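Long-range contacts in glutaredoxin (Populus tremula x Populus tremuloides, PDB 2E7P), which binds a glutathione-ligated [2Fe-2S] cluster and probably reduces disulfides of small molecules and proteins at the expense of glutathione: residues C[22-27]-C[45-50]; C[31-36]-C[72-77]. All coordinates share one frame; numbering follows the deposited sequence.

Contact 1: residues C[22-27]-C[45-50]; sequences VVVFSK and ASYKVV. With GSH (glutathione), chain H.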
ATOM      1  N   VAL C  22      -5.822  17.718 -11.221  1.00 25.97           N
ATOM      2  CA  VAL C  22      -4.936  16.611 -10.856  1.00 24.05           C
ATOM      3  C   VAL C  22      -5.793  15.419 -10.470  1.00 23.74           C
ATOM      4  O   VAL C  22      -6.752  15.532  -9.704  1.00 23.71           O
ATOM      5  CB  VAL C  22      -3.981  16.945  -9.705  1.00 23.26           C
ATOM      6  CG1 VAL C  22      -2.986  15.770  -9.439  1.00 23.54           C
ATOM      7  CG2 VAL C  22      -3.217  18.257  -9.974  1.00 24.82           C
ATOM      8  N   VAL C  23      -5.444  14.266 -11.005  1.00 23.17           N
ATOM      9  CA  VAL C  23      -6.208  13.058 -10.719  1.00 22.95           C
ATOM     10  C   VAL C  23      -5.242  11.928 -10.365  1.00 22.58           C
ATOM     11  O   VAL C  23      -4.258  11.655 -11.097  1.00 22.49           O
ATOM     12  CB  VAL C  23      -7.143  12.649 -11.899  1.00 22.89           C
ATOM     13  CG1 VAL C  23      -7.802  11.277 -11.599  1.00 23.79           C
ATOM     14  CG2 VAL C  23      -8.226  13.747 -12.155  1.00 21.23           C
ATOM     15  N   VAL C  24      -5.529  11.301  -9.237  1.00 21.98           N
ATOM     16  CA  VAL C  24      -4.738  10.168  -8.739  1.00 22.20           C
ATOM     17  C   VAL C  24      -5.622   8.922  -8.676  1.00 21.76           C
ATOM     18  O   VAL C  24      -6.475   8.818  -7.824  1.00 21.87           O
ATOM     19  CB  VAL C  24      -4.141  10.459  -7.333  1.00 21.30           C
ATOM     20  CG1 VAL C  24      -3.309   9.291  -6.849  1.00 24.55           C
ATOM     21  CG2 VAL C  24      -3.245  11.713  -7.365  1.00 21.21           C
ATOM     22  N   PHE C  25      -5.407   7.973  -9.573  1.00 22.44           N
ATOM     23  CA  PHE C  25      -5.951   6.616  -9.384  1.00 22.26           C
ATOM     24  C   PHE C  25      -5.155   5.871  -8.301  1.00 21.85           C
ATOM     25  O   PHE C  25      -3.939   5.815  -8.331  1.00 21.16           O
ATOM     26  CB  PHE C  25      -6.006   5.835 -10.714  1.00 22.65           C
ATOM     27  CG  PHE C  25      -6.876   6.491 -11.768  1.00 22.10           C
ATOM     28  CD1 PHE C  25      -8.229   6.197 -11.863  1.00 22.74           C
ATOM     29  CD2 PHE C  25      -6.325   7.378 -12.677  1.00 22.63           C
ATOM     30  CE1 PHE C  25      -9.022   6.758 -12.853  1.00 21.68           C
ATOM     31  CE2 PHE C  25      -7.114   7.980 -13.650  1.00 23.79           C
ATOM     32  CZ  PHE C  25      -8.471   7.657 -13.736  1.00 24.13           C
ATOM     33  N   SER C  26      -5.879   5.309  -7.339  1.00 21.98           N
ATOM     34  CA  SER C  26      -5.337   4.926  -6.053  1.00 21.62           C
ATOM     35  C   SER C  26      -6.058   3.671  -5.513  1.00 22.54           C
ATOM     36  O   SER C  26      -7.059   3.236  -6.066  1.00 22.37           O
ATOM     37  CB  SER C  26      -5.515   6.123  -5.097  1.00 22.75           C
ATOM     38  OG  SER C  26      -5.112   5.829  -3.784  1.00 21.33           O
ATOM     39  N   LYS C  27      -5.487   3.061  -4.479  1.00 23.78           N
ATOM     40  CA  LYS C  27      -6.132   2.038  -3.674  1.00 23.69           C
ATOM     41  C   LYS C  27      -5.971   2.539  -2.236  1.00 23.76           C
ATOM     42  O   LYS C  27      -4.929   3.124  -1.879  1.00 21.89           O
ATOM     43  CB  LYS C  27      -5.446   0.669  -3.818  1.00 24.86           C
ATOM     44  CG  LYS C  27      -5.557  -0.042  -5.189  1.00 26.21           C
ATOM     45  CD  LYS C  27      -6.848  -0.772  -5.381  1.00 28.64           C
ATOM     46  CE  LYS C  27      -6.962  -1.286  -6.822  1.00 28.14           C
ATOM     47  NZ  LYS C  27      -6.444  -2.692  -7.015  1.00 29.73           N
ATOM     48  N   ALA C  45      -1.100  21.377  -3.787  1.00 23.92           N
ATOM     49  CA  ALA C  45      -1.962  21.105  -4.937  1.00 24.61           C
ATOM     50  C   ALA C  45      -3.304  20.577  -4.445  1.00 25.32           C
ATOM     51  O   ALA C  45      -3.338  19.886  -3.435  1.00 24.04           O
ATOM     52  CB  ALA C  45      -1.323  20.067  -5.812  1.00 24.08           C
ATOM     53  N   SER C  46      -4.394  20.900  -5.145  1.00 25.20           N
ATOM     54  CA  SER C  46      -5.656  20.157  -4.934  1.00 26.91           C
ATOM     55  C   SER C  46      -5.726  19.042  -5.957  1.00 26.06           C
ATOM     56  O   SER C  46      -5.257  19.199  -7.092  1.00 25.94           O
ATOM     57  CB  SER C  46      -6.898  21.048  -5.100  1.00 27.54           C
ATOM     58  OG  SER C  46      -6.643  22.379  -4.667  1.00 33.63           O
ATOM     59  N   TYR C  47      -6.337  17.916  -5.604  1.00 25.56           N
ATOM     60  CA  TYR C  47      -6.317  16.807  -6.550  1.00 25.75           C
ATOM     61  C   TYR C  47      -7.526  15.954  -6.287  1.00 25.14           C
ATOM     62  O   TYR C  47      -8.088  15.997  -5.212  1.00 25.58           O
ATOM     63  CB  TYR C  47      -5.006  15.988  -6.424  1.00 25.67           C
ATOM     64  CG  TYR C  47      -4.657  15.623  -4.995  1.00 27.45           C
ATOM     65  CD1 TYR C  47      -5.071  14.400  -4.427  1.00 26.76           C
ATOM     66  CD2 TYR C  47      -3.946  16.516  -4.181  1.00 26.63           C
ATOM     67  CE1 TYR C  47      -4.768  14.106  -3.082  1.00 25.59           C
ATOM     68  CE2 TYR C  47      -3.642  16.211  -2.858  1.00 24.77           C
ATOM     69  CZ  TYR C  47      -4.053  15.022  -2.319  1.00 25.70           C
ATOM     70  OH  TYR C  47      -3.732  14.760  -0.989  1.00 27.48           O
ATOM     71  N   LYS C  48      -7.920  15.175  -7.270  1.00 25.02           N
ATOM     72  CA  LYS C  48      -9.001  14.236  -7.087  1.00 25.31           C
ATOM     73  C   LYS C  48      -8.422  12.821  -6.948  1.00 24.97           C
ATOM     74  O   LYS C  48      -7.543  12.431  -7.694  1.00 24.39           O
ATOM     75  CB  LYS C  48      -9.937  14.332  -8.284  1.00 25.53           C
ATOM     76  CG  LYS C  48     -10.949  13.242  -8.344  1.00 26.64           C
ATOM     77  CD  LYS C  48     -11.818  13.395  -9.558  1.00 30.81           C
ATOM     78  CE  LYS C  48     -12.793  12.245  -9.607  1.00 33.12           C
ATOM     79  NZ  LYS C  48     -14.066  12.775 -10.064  1.00 37.52           N
ATOM     80  N   VAL C  49      -8.918  12.063  -5.982  1.00 25.31           N
ATOM     81  CA  VAL C  49      -8.468  10.709  -5.779  1.00 25.30           C
ATOM     82  C   VAL C  49      -9.584   9.772  -6.239  1.00 25.46           C
ATOM     83  O   VAL C  49     -10.741   9.906  -5.819  1.00 25.84           O
ATOM     84  CB  VAL C  49      -8.123  10.413  -4.303  1.00 25.02           C
ATOM     85  CG1 VAL C  49      -7.625   9.008  -4.181  1.00 26.38           C
ATOM     86  CG2 VAL C  49      -7.051  11.367  -3.801  1.00 25.50           C
ATOM     87  N   VAL C  50      -9.233   8.832  -7.108  1.00 24.40           N
ATOM     88  CA  VAL C  50     -10.177   7.793  -7.498  1.00 23.71           C
ATOM     89  C   VAL C  50      -9.708   6.547  -6.815  1.00 23.29           C
ATOM     90  O   VAL C  50      -8.752   5.967  -7.237  1.00 22.41           O
ATOM     91  CB  VAL C  50     -10.163   7.593  -9.030  1.00 24.04           C
ATOM     92  CG1 VAL C  50     -11.157   6.482  -9.452  1.00 23.54           C
ATOM     93  CG2 VAL C  50     -10.449   8.938  -9.740  1.00 22.21           C
TER
HETATM   94  N1  GSH H1000       6.851   1.573  -9.496  1.00 23.94           N
HETATM   95  CA1 GSH H1000       5.430   1.742  -9.181  1.00 25.14           C
HETATM   96  C1  GSH H1000       5.223   3.156  -8.721  1.00 24.57           C
HETATM   97  O11 GSH H1000       4.073   3.675  -8.633  1.00 21.59           O
HETATM   98  O12 GSH H1000       6.264   3.800  -8.458  1.00 26.44           O
HETATM   99  CB1 GSH H1000       5.002   0.686  -8.149  1.00 24.39           C
HETATM  100  CG1 GSH H1000       3.483   0.695  -7.862  1.00 22.08           C
HETATM  101  CD1 GSH H1000       3.024  -0.583  -7.212  1.00 20.93           C
HETATM  102  OE1 GSH H1000       3.781  -1.527  -7.039  1.00 19.52           O
HETATM  103  N2  GSH H1000       1.732  -0.658  -6.914  1.00 21.28           N
HETATM  104  CA2 GSH H1000       1.156  -1.869  -6.316  1.00 23.48           C
HETATM  105  C2  GSH H1000      -0.079  -2.229  -7.113  1.00 26.61           C
HETATM  106  O2  GSH H1000      -0.718  -1.384  -7.773  1.00 27.24           O
HETATM  107  CB2 GSH H1000       0.787  -1.594  -4.822  1.00 23.13           C
HETATM  108  SG2 GSH H1000       1.919  -1.049  -3.474  1.00 27.67           S
HETATM  109  N3  GSH H1000      -0.490  -3.500  -7.103  1.00 23.32           N
HETATM  110  CA3 GSH H1000      -1.673  -3.912  -7.803  1.00 25.36           C
HETATM  111  C3  GSH H1000      -2.872  -3.298  -7.089  1.00 30.17           C
HETATM  112  O31 GSH H1000      -2.847  -3.035  -5.862  1.00 29.42           O
HETATM  113  O32 GSH H1000      -3.887  -3.080  -7.767  1.00 33.73           O
HETATM  114  O   HOH W   1      -7.197  19.081  -9.008  1.00 30.35           O
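Val23, Val24 and Phe25 pair in parallel with Lys48, Val49 and Val50, joining the two strands of the beta-alpha-beta crossover of this thioredoxin fold. Four backbone hydrogen bonds make the ladder: Lys48 N to Val22 O (2.7 Å), Val24 N to Lys48 O (2.8 Å), Val50 N to Val24 O (2.8 Å) and Ser26 N to Val50 O (2.9 Å). The last is the most bent, 142° at its hydrogen. Just before the ladder, a water accepts from Val22 N and donates to Ser46 O, linking two backbone groups too far apart to bond each other. Side chains also meet on both faces. On one, CB and CG1 of Val50 pack beside CD1 of Phe25 (CB to CD1 3.7 Å), while Val50 CG2 meets Val23 CG1 at 4.0 Å. On the other, Val49 CG1 simply packs against Ser26 CB. At the start, Val22 CG1, anti to the backbone N (chi1 -175°), reaches Tyr47 CB at 3.6 Å. The polar ends have partners beyond the ladder: Ser26 OG bonds Glu51, and Tyr47 OH bonds Thr41. Lys27 NZ donates to glutathione O32, a glycyl carboxylate oxygen, at 2.7 Å. Helix 31-42 covers Val24 and Tyr47 through Leu40, helix 3-18 meets Phe25 through Leu16 and Ala17, and strand 76-79 pairs with the other side of strand 22-26.

Contact 2: residues C[31-36]-C[72-77]; sequences GYCNRV and GTVPNV. With GSH (glutathione), chain H; FES (Fe2/s2 (inorganic) cluster), chain E; GSH (glutathione), chain G.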
ATOM      1  N   GLY C  31       0.410   2.417   0.606  1.00 22.53           N
ATOM      2  CA  GLY C  31       1.335   3.434   1.054  1.00 21.28           C
ATOM      3  C   GLY C  31       2.000   4.195  -0.066  1.00 21.62           C
ATOM      4  O   GLY C  31       2.286   5.374   0.090  1.00 21.48           O
ATOM      5  N   TYR C  32       2.263   3.541  -1.199  1.00 21.73           N
ATOM      6  CA  TYR C  32       2.778   4.253  -2.369  1.00 20.96           C
ATOM      7  C   TYR C  32       1.764   5.307  -2.792  1.00 20.10           C
ATOM      8  O   TYR C  32       2.124   6.448  -3.084  1.00 18.34           O
ATOM      9  CB  TYR C  32       3.078   3.291  -3.523  1.00 23.27           C
ATOM     10  CG  TYR C  32       4.423   2.560  -3.435  1.00 25.41           C
ATOM     11  CD1 TYR C  32       5.419   3.031  -2.605  1.00 27.08           C
ATOM     12  CD2 TYR C  32       4.677   1.397  -4.185  1.00 23.52           C
ATOM     13  CE1 TYR C  32       6.640   2.391  -2.499  1.00 30.01           C
ATOM     14  CE2 TYR C  32       5.916   0.759  -4.115  1.00 28.70           C
ATOM     15  CZ  TYR C  32       6.894   1.273  -3.243  1.00 29.62           C
ATOM     16  OH  TYR C  32       8.164   0.721  -3.100  1.00 32.27           O
ATOM     17  N   CYS C  33       0.480   4.947  -2.791  1.00 18.35           N
ATOM     18  CA  CYS C  33      -0.579   5.951  -3.043  1.00 19.84           C
ATOM     19  C   CYS C  33      -0.568   7.096  -2.017  1.00 18.20           C
ATOM     20  O   CYS C  33      -0.625   8.270  -2.391  1.00 19.14           O
ATOM     21  CB  CYS C  33      -1.956   5.258  -3.131  1.00 19.34           C
ATOM     22  SG  CYS C  33      -2.008   4.175  -4.545  1.00 21.83           S
ATOM     23  N   ASN C  34      -0.480   6.768  -0.729  1.00 18.26           N
ATOM     24  CA  ASN C  34      -0.322   7.815   0.322  1.00 19.38           C
ATOM     25  C   ASN C  34       0.889   8.738   0.202  1.00 19.28           C
ATOM     26  O   ASN C  34       0.809   9.900   0.539  1.00 19.34           O
ATOM     27  CB  ASN C  34      -0.345   7.175   1.708  1.00 19.95           C
ATOM     28  CG  ASN C  34      -1.682   6.463   1.978  1.00 24.38           C
ATOM     29  OD1 ASN C  34      -2.692   6.814   1.375  1.00 27.66           O
ATOM     30  ND2 ASN C  34      -1.676   5.448   2.833  1.00 24.34           N
ATOM     31  N   ARG C  35       2.020   8.197  -0.259  1.00 20.38           N
ATOM     32  CA  ARG C  35       3.235   8.995  -0.516  1.00 19.82           C
ATOM     33  C   ARG C  35       2.987  10.038  -1.644  1.00 19.72           C
ATOM     34  O   ARG C  35       3.366  11.210  -1.538  1.00 19.06           O
ATOM     35  CB  ARG C  35       4.408   8.050  -0.861  1.00 19.70           C
ATOM     36  CG  ARG C  35       5.801   8.743  -1.144  1.00 20.97           C
ATOM     37  CD  ARG C  35       6.333   9.561   0.038  1.00 23.70           C
ATOM     38  NE  ARG C  35       7.622  10.164  -0.298  1.00 26.60           N
ATOM     39  CZ  ARG C  35       8.002  11.401   0.031  1.00 29.45           C
ATOM     40  NH1 ARG C  35       7.191  12.192   0.730  1.00 27.36           N
ATOM     41  NH2 ARG C  35       9.205  11.854  -0.358  1.00 29.10           N
ATOM     42  N   VAL C  36       2.329   9.621  -2.712  1.00 18.80           N
ATOM     43  CA  VAL C  36       1.925  10.591  -3.731  1.00 19.41           C
ATOM     44  C   VAL C  36       1.019  11.690  -3.176  1.00 18.35           C
ATOM     45  O   VAL C  36       1.221  12.871  -3.442  1.00 20.15           O
ATOM     46  CB  VAL C  36       1.266   9.880  -4.923  1.00 19.94           C
ATOM     47  CG1 VAL C  36       0.478  10.875  -5.808  1.00 20.33           C
ATOM     48  CG2 VAL C  36       2.358   9.172  -5.721  1.00 18.07           C
ATOM     49  N   GLY C  72      -0.397  -0.496 -15.068  1.00 23.84           N
ATOM     50  CA  GLY C  72      -1.531  -1.242 -14.483  1.00 23.22           C
ATOM     51  C   GLY C  72      -1.525  -1.279 -12.951  1.00 23.36           C
ATOM     52  O   GLY C  72      -2.285  -2.034 -12.326  1.00 22.84           O
ATOM     53  N   THR C  73      -0.667  -0.438 -12.366  1.00 21.69           N
ATOM     54  CA  THR C  73      -0.451  -0.356 -10.941  1.00 20.64           C
ATOM     55  C   THR C  73      -0.950   1.010 -10.435  1.00 21.01           C
ATOM     56  O   THR C  73      -1.166   1.936 -11.229  1.00 20.70           O
ATOM     57  CB  THR C  73       1.067  -0.449 -10.615  1.00 21.08           C
ATOM     58  OG1 THR C  73       1.761   0.573 -11.347  1.00 20.69           O
ATOM     59  CG2 THR C  73       1.657  -1.841 -10.954  1.00 18.87           C
ATOM     60  N   VAL C  74      -1.131   1.124  -9.119  1.00 20.12           N
ATOM     61  CA  VAL C  74      -1.442   2.397  -8.467  1.00 19.68           C
ATOM     62  C   VAL C  74      -0.221   2.837  -7.650  1.00 19.24           C
ATOM     63  O   VAL C  74       0.554   1.985  -7.209  1.00 19.62           O
ATOM     64  CB  VAL C  74      -2.698   2.265  -7.574  1.00 20.08           C
ATOM     65  CG1 VAL C  74      -3.918   1.919  -8.448  1.00 19.80           C
ATOM     66  CG2 VAL C  74      -2.489   1.211  -6.516  1.00 19.12           C
ATOM     67  N   PRO C  75      -0.022   4.153  -7.449  1.00 18.35           N
ATOM     68  CA  PRO C  75      -0.851   5.234  -7.977  1.00 18.71           C
ATOM     69  C   PRO C  75      -0.598   5.464  -9.477  1.00 18.91           C
ATOM     70  O   PRO C  75       0.488   5.183  -9.999  1.00 19.59           O
ATOM     71  CB  PRO C  75      -0.447   6.437  -7.147  1.00 18.07           C
ATOM     72  CG  PRO C  75       1.120   6.121  -6.782  1.00 18.01           C
ATOM     73  CD  PRO C  75       1.147   4.628  -6.655  1.00 18.33           C
ATOM     74  N   ASN C  76      -1.614   5.954 -10.153  1.00 19.52           N
ATOM     75  CA  ASN C  76      -1.487   6.333 -11.556  1.00 20.23           C
ATOM     76  C   ASN C  76      -1.904   7.792 -11.611  1.00 20.09           C
ATOM     77  O   ASN C  76      -3.053   8.124 -11.345  1.00 20.13           O
ATOM     78  CB  ASN C  76      -2.364   5.429 -12.429  1.00 20.10           C
ATOM     79  CG  ASN C  76      -1.985   5.489 -13.896  1.00 22.29           C
ATOM     80  OD1 ASN C  76      -1.452   6.492 -14.370  1.00 22.26           O
ATOM     81  ND2 ASN C  76      -2.211   4.385 -14.611  1.00 19.96           N
ATOM     82  N   VAL C  77      -0.933   8.672 -11.880  1.00 20.99           N
ATOM     83  CA  VAL C  77      -1.125  10.106 -11.705  1.00 21.23           C
ATOM     84  C   VAL C  77      -1.234  10.862 -13.034  1.00 22.22           C
ATOM     85  O   VAL C  77      -0.406  10.701 -13.928  1.00 22.90           O
ATOM     86  CB  VAL C  77       0.049  10.730 -10.898  1.00 22.03           C
ATOM     87  CG1 VAL C  77      -0.180  12.225 -10.692  1.00 19.74           C
ATOM     88  CG2 VAL C  77       0.259   9.996  -9.532  1.00 21.00           C
TER
HETATM   89  N1  GSH H1000       6.851   1.573  -9.496  1.00 23.94           N
HETATM   90  CA1 GSH H1000       5.430   1.742  -9.181  1.00 25.14           C
HETATM   91  C1  GSH H1000       5.223   3.156  -8.721  1.00 24.57           C
HETATM   92  O11 GSH H1000       4.073   3.675  -8.633  1.00 21.59           O
HETATM   93  O12 GSH H1000       6.264   3.800  -8.458  1.00 26.44           O
HETATM   94  CB1 GSH H1000       5.002   0.686  -8.149  1.00 24.39           C
HETATM   95  CG1 GSH H1000       3.483   0.695  -7.862  1.00 22.08           C
HETATM   96  CD1 GSH H1000       3.024  -0.583  -7.212  1.00 20.93           C
HETATM   97  OE1 GSH H1000       3.781  -1.527  -7.039  1.00 19.52           O
HETATM   98  N2  GSH H1000       1.732  -0.658  -6.914  1.00 21.28           N
HETATM   99  CA2 GSH H1000       1.156  -1.869  -6.316  1.00 23.48           C
HETATM  100  C2  GSH H1000      -0.079  -2.229  -7.113  1.00 26.61           C
HETATM  101  O2  GSH H1000      -0.718  -1.384  -7.773  1.00 27.24           O
HETATM  102  CB2 GSH H1000       0.787  -1.594  -4.822  1.00 23.13           C
HETATM  103  SG2 GSH H1000       1.919  -1.049  -3.474  1.00 27.67           S
HETATM  104  N3  GSH H1000      -0.490  -3.500  -7.103  1.00 23.32           N
HETATM  105  CA3 GSH H1000      -1.673  -3.912  -7.803  1.00 25.36           C
HETATM  106  C3  GSH H1000      -2.872  -3.298  -7.089  1.00 30.17           C
HETATM  107  O31 GSH H1000      -2.847  -3.035  -5.862  1.00 29.42           O
HETATM  108  O32 GSH H1000      -3.887  -3.080  -7.767  1.00 33.73           O
HETATM  109 FE1  FES E1201       1.333  -0.268  -2.011  1.00  2.00          FE
HETATM  110 FE2  FES E1201       2.170  -1.083   0.542  1.00  2.00          FE
HETATM  111  S1  FES E1201       0.997  -1.228  -0.647  1.00 30.48           S
HETATM  112  S2  FES E1201       2.658  -0.048  -0.851  1.00 27.58           S
HETATM  113  N1  GSH G1002      -8.619   1.194   8.361  1.00 23.70           N
HETATM  114  CA1 GSH G1002      -7.894   2.343   8.903  1.00 23.15           C
HETATM  115  C1  GSH G1002      -8.922   3.365   9.280  1.00 22.81           C
HETATM  116  O11 GSH G1002      -8.627   4.407   9.906  1.00 21.48           O
HETATM  117  O12 GSH G1002     -10.089   3.145   8.910  1.00 24.26           O
HETATM  118  CB1 GSH G1002      -7.000   2.867   7.767  1.00 24.65           C
HETATM  119  CG1 GSH G1002      -6.113   4.102   8.077  1.00 26.10           C
HETATM  120  CD1 GSH G1002      -4.894   4.207   7.137  1.00 26.30           C
HETATM  121  OE1 GSH G1002      -4.714   3.376   6.257  1.00 26.41           O
HETATM  122  N2  GSH G1002      -4.063   5.241   7.305  1.00 25.25           N
HETATM  123  CA2 GSH G1002      -2.834   5.412   6.550  1.00 26.84           C
HETATM  124  C2  GSH G1002      -1.717   5.214   7.532  1.00 27.18           C
HETATM  125  O2  GSH G1002      -1.892   5.549   8.687  1.00 24.78           O
HETATM  126  CB2 GSH G1002      -2.728   6.862   6.130  1.00 30.74           C
HETATM  127  SG2 GSH G1002      -3.897   7.237   4.811  1.00 35.93           S
HETATM  128  N3  GSH G1002      -0.536   4.713   7.141  1.00 28.29           N
HETATM  129  CA3 GSH G1002       0.619   4.510   8.017  1.00 28.03           C
HETATM  130  C3  GSH G1002       1.251   5.840   8.395  1.00 32.50           C
HETATM  131  O31 GSH G1002       0.855   6.924   7.896  1.00 35.02           O
HETATM  132  O32 GSH G1002       2.192   5.860   9.214  1.00 34.13           O
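Tyr32, its CB set against Pro75 CD (3.9 Å), has the cluster sulfur S2 over one face of its ring, displaced toward the rim, while CD1 of glutathione lies in plane at the ring edge. The same ring stacks edge-to-face with Tyr32 of a neighbouring subunit. This is the active-site corner of the thioredoxin fold: the first turns of helix 31-42, which follow the cluster ligand Cys30, face the loop of Pro75, whose preceding peptide bond is cis. SG2 of glutathione binds FE1 of the cluster and lies 3.8 Å from Tyr32 CD2. The backbone of Val74 holds the tripeptide with two hydrogen bonds. Val74 N donates to O2 of glutathione (2.9 Å, 169° at the hydrogen), and Val74 O accepts from N2 at the same length; this pairing by the residue before the cis-proline is characteristic of thioredoxin-fold proteins. Cys33 packs between the helix and the loop: with SG anti to its own carbonyl carbon (chi1 -65°), the sulfur reaches Val74 CG2 at 3.6 Å and sits against Pro75 CB. One turn on, Val36 takes over the packing, and Val90 of helix 87-95 touches both Val36 and Val77. Here the two branches of Val36 divide the work: CG1 meets CG2 of Val77 tip to tip at 3.8 Å, and CG2 presses closely on Pro75 CG at 3.5 Å.

How the contacts relate
Contacts 1 and 2 have centres about 9 Å apart and interlock along the chain: helix 31-42 of contact 2 is the connection between the two strands of contact 1. Strand 22-26 also neighbours strand 76-79 in the sheet, and a probable hydrogen bond from Phe25 N to Asn76 O at 2.9 Å is one of the links between them. At the end of the strand the two contacts touch directly, Ser26 OG lying 3.3 Å from Cys33 CB and Lys27 CG 3.6 Å from Val74 CG2. Both reach the same glutathione: contact 1 by Lys27, just after its strand, at the glycyl carboxylate, and contact 2 by the backbone of Val74 at the middle of the tripeptide, beside the cluster.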